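Local atomic coordinates of acetaldehyde dehydrogenase (Acetylating) (Geobacillus thermoglucosidasius, PDB entry 5J78), a protein that probably catalyses the reversible, NAD-dependent interconversion of acetaldehyde and coenzyme A with acetyl-CoA, as an acetylating member of the aldehyde dehydrogenase family. Residues R37-E42 against L193-T198. Numbering follows the deposited sequence.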
ATOM      1  N   ARG A  37     -16.593 -11.703   9.462  1.00 19.07           N
ATOM      2  CA  ARG A  37     -17.590 -11.750   8.382  1.00 22.97           C
ATOM      3  C   ARG A  37     -18.901 -12.348   8.879  1.00 18.85           C
ATOM      4  O   ARG A  37     -19.955 -11.797   8.633  1.00 15.90           O
ATOM      5  CB  ARG A  37     -17.062 -12.539   7.186  1.00 18.44           C
ATOM      6  CG  ARG A  37     -15.833 -11.873   6.539  1.00 21.98           C
ATOM      7  CD  ARG A  37     -15.427 -12.568   5.251  1.00 24.55           C
ATOM      8  NE  ARG A  37     -14.264 -11.962   4.601  1.00 24.73           N
ATOM      9  CZ  ARG A  37     -13.652 -12.484   3.540  1.00 21.22           C
ATOM     10  NH1 ARG A  37     -14.097 -13.608   3.023  1.00 19.69           N
ATOM     11  NH2 ARG A  37     -12.597 -11.892   2.996  1.00 18.18           N
ATOM     12  N   ASN A  38     -18.832 -13.447   9.621  1.00 18.04           N
ATOM     13  CA  ASN A  38     -20.032 -14.014  10.214  1.00 20.04           C
ATOM     14  C   ASN A  38     -20.761 -13.044  11.157  1.00 20.80           C
ATOM     15  O   ASN A  38     -21.976 -12.931  11.101  1.00 17.05           O
ATOM     16  CB  ASN A  38     -19.693 -15.292  10.970  1.00 23.02           C
ATOM     17  CG  ASN A  38     -19.257 -16.433  10.043  1.00 19.76           C
ATOM     18  OD1 ASN A  38     -19.588 -16.462   8.873  1.00 26.47           O
ATOM     19  ND2 ASN A  38     -18.504 -17.373  10.585  1.00 31.08           N
ATOM     20  N   TYR A  39     -20.027 -12.360  12.032  1.00 18.56           N
ATOM     21  CA  TYR A  39     -20.648 -11.390  12.937  1.00 21.83           C
ATOM     22  C   TYR A  39     -21.334 -10.257  12.188  1.00 18.27           C
ATOM     23  O   TYR A  39     -22.429  -9.833  12.558  1.00 13.45           O
ATOM     24  CB  TYR A  39     -19.612 -10.789  13.898  1.00 14.83           C
ATOM     25  CG  TYR A  39     -19.068 -11.744  14.929  1.00 17.14           C
ATOM     26  CD1 TYR A  39     -19.679 -12.966  15.180  1.00 25.79           C
ATOM     27  CD2 TYR A  39     -17.933 -11.413  15.660  1.00 30.24           C
ATOM     28  CE1 TYR A  39     -19.164 -13.840  16.141  1.00 25.50           C
ATOM     29  CE2 TYR A  39     -17.417 -12.267  16.613  1.00 26.26           C
ATOM     30  CZ  TYR A  39     -18.035 -13.484  16.851  1.00 27.74           C
ATOM     31  OH  TYR A  39     -17.516 -14.346  17.798  1.00 29.44           O
ATOM     32  N   LEU A  40     -20.684  -9.731  11.160  1.00 14.64           N
ATOM     33  CA  LEU A  40     -21.272  -8.599  10.456  1.00 13.33           C
ATOM     34  C   LEU A  40     -22.546  -9.016   9.710  1.00 22.78           C
ATOM     35  O   LEU A  40     -23.515  -8.265   9.663  1.00 16.63           O
ATOM     36  CB  LEU A  40     -20.265  -7.988   9.492  1.00 13.07           C
ATOM     37  CG  LEU A  40     -19.146  -7.185  10.133  1.00 23.92           C
ATOM     38  CD1 LEU A  40     -18.022  -6.971   9.122  1.00 24.29           C
ATOM     39  CD2 LEU A  40     -19.666  -5.857  10.648  1.00 24.24           C
ATOM     40  N   GLU A  41     -22.571 -10.215   9.146  1.00 20.87           N
ATOM     41  CA  GLU A  41     -23.771 -10.620   8.417  1.00 21.66           C
ATOM     42  C   GLU A  41     -24.900 -10.895   9.399  1.00 20.44           C
ATOM     43  O   GLU A  41     -26.036 -10.497   9.174  1.00 22.11           O
ATOM     44  CB  GLU A  41     -23.495 -11.823   7.527  1.00 25.59           C
ATOM     45  CG  GLU A  41     -23.273 -11.399   6.090  1.00 48.40           C
ATOM     46  CD  GLU A  41     -22.336 -12.305   5.360  1.00 64.55           C
ATOM     47  OE1 GLU A  41     -22.468 -13.538   5.529  1.00 65.93           O
ATOM     48  OE2 GLU A  41     -21.462 -11.782   4.633  1.00 71.78           O
ATOM     49  N   GLU A  42     -24.582 -11.522  10.519  1.00 19.00           N
ATOM     50  CA  GLU A  42     -25.580 -11.714  11.556  1.00 23.87           C
ATOM     51  C   GLU A  42     -26.003 -10.368  12.152  1.00 26.70           C
ATOM     52  O   GLU A  42     -27.178 -10.162  12.456  1.00 20.38           O
ATOM     53  CB  GLU A  42     -25.044 -12.651  12.639  1.00 22.67           C
ATOM     54  CG  GLU A  42     -24.913 -14.094  12.157  1.00 36.17           C
ATOM     55  CD  GLU A  42     -23.755 -14.852  12.821  1.00 59.11           C
ATOM     56  OE1 GLU A  42     -23.298 -14.428  13.908  1.00 55.47           O
ATOM     57  OE2 GLU A  42     -23.295 -15.867  12.250  1.00 55.51           O
ATOM     58  N   LEU A 193     -27.057  -9.267  17.636  1.00 17.07           N
ATOM     59  CA  LEU A 193     -27.053  -7.812  17.700  1.00 22.41           C
ATOM     60  C   LEU A 193     -25.739  -7.236  18.209  1.00 27.93           C
ATOM     61  O   LEU A 193     -25.250  -6.214  17.708  1.00 17.39           O
ATOM     62  CB  LEU A 193     -28.179  -7.343  18.604  1.00 15.22           C
ATOM     63  CG  LEU A 193     -28.458  -5.852  18.545  1.00 18.19           C
ATOM     64  CD1 LEU A 193     -29.029  -5.450  17.182  1.00 16.91           C
ATOM     65  CD2 LEU A 193     -29.396  -5.468  19.654  1.00 14.16           C
ATOM     66  N   ILE A 194     -25.222  -7.894  19.245  1.00 20.09           N
ATOM     67  CA  ILE A 194     -23.997  -7.525  19.946  1.00 17.32           C
ATOM     68  C   ILE A 194     -23.072  -8.730  19.920  1.00 23.46           C
ATOM     69  O   ILE A 194     -23.457  -9.820  20.355  1.00 16.47           O
ATOM     70  CB  ILE A 194     -24.261  -7.135  21.396  1.00 17.27           C
ATOM     71  CG1 ILE A 194     -25.244  -5.968  21.476  1.00 21.27           C
ATOM     72  CG2 ILE A 194     -22.976  -6.783  22.114  1.00 19.01           C
ATOM     73  CD1 ILE A 194     -25.926  -5.875  22.817  1.00 25.18           C
ATOM     74  N   SER A 195     -21.867  -8.531  19.404  1.00 16.72           N
ATOM     75  CA  SER A 195     -20.900  -9.616  19.231  1.00 16.03           C
ATOM     76  C   SER A 195     -19.511  -9.103  19.549  1.00 17.56           C
ATOM     77  O   SER A 195     -19.299  -7.889  19.651  1.00 18.59           O
ATOM     78  CB  SER A 195     -20.953 -10.185  17.803  1.00 20.22           C
ATOM     79  OG  SER A 195     -20.798  -9.163  16.822  1.00 16.26           O
ATOM     80  N   CYS A 196     -18.563 -10.026  19.718  1.00 20.54           N
ATOM     81  CA  CYS A 196     -17.181  -9.654  19.998  1.00 17.68           C
ATOM     82  C   CYS A 196     -16.206 -10.670  19.413  1.00 25.08           C
ATOM     83  O   CYS A 196     -16.378 -11.875  19.574  1.00 18.58           O
ATOM     84  CB  CYS A 196     -16.986  -9.523  21.509  1.00 20.35           C
ATOM     85  SG  CYS A 196     -15.370  -8.970  22.085  1.00 19.29           S
ATOM     86  N   ILE A 197     -15.201 -10.165  18.706  1.00 20.46           N
ATOM     87  CA  ILE A 197     -14.092 -10.974  18.199  1.00 22.93           C
ATOM     88  C   ILE A 197     -13.449 -11.755  19.366  1.00 24.71           C
ATOM     89  O   ILE A 197     -13.076 -11.164  20.377  1.00 19.94           O
ATOM     90  CB  ILE A 197     -13.013 -10.082  17.503  1.00 17.02           C
ATOM     91  CG1 ILE A 197     -13.566  -9.467  16.210  1.00 19.94           C
ATOM     92  CG2 ILE A 197     -11.767 -10.876  17.167  1.00 22.28           C
ATOM     93  CD1 ILE A 197     -12.735  -8.312  15.698  1.00 22.08           C
ATOM     94  N   THR A 198     -13.302 -13.064  19.209  1.00 21.34           N
ATOM     95  CA  THR A 198     -12.740 -13.904  20.269  1.00 25.43           C
ATOM     96  C   THR A 198     -11.249 -14.166  20.083  1.00 30.36           C
ATOM     97  O   THR A 198     -10.544 -14.439  21.042  1.00 46.49           O
ATOM     98  CB  THR A 198     -13.460 -15.253  20.349  1.00 26.25           C
ATOM     99  OG1 THR A 198     -13.274 -15.972  19.123  1.00 32.04           O
ATOM    100  CG2 THR A 198     -14.948 -15.038  20.595  1.00 29.75           C
TER
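Y39 lays its ring against the strand at S195, and nearly the whole contact runs through this one side chain. CB of S195 sits over one face of the ring, displaced toward its rim, in a CH-pi contact 3.9 Å from the centroid and 17° off the normal. With chi1 at 54°, OG of S195 lies between its own backbone N and carbonyl carbon, a rotation that brings it back to the root of the tyrosine, 3.5 Å from Y39 CB. Y39 has CG anti to its carbonyl carbon (chi1 -69°), which slants the ring across the strand toward T198. Y39 CE2 comes 3.2 Å from C196 O, which lies oblique to the ring, while the backbone of I197 lies at the ring edge. Y39 OH stands 3.9 Å from T198 CG2, the two side chains crossing at about a right angle. E35, one turn back, accepts a hydrogen bond from T198 OG1 and has a weak one with Y39 OH. Were Y39 replaced by an alanine, S195 CB would probably lose its aromatic face and a gap would be likely to open. R37 bridges E207, and both R37 and E41 reach charged residues of the second subunit. Within this chain strand 194-196 pairs only with strand 160-165, bordering the mixed sheet of what is probably the Rossmann-like NAD-binding domain, with helices 28-51 and 170-186 packed on it.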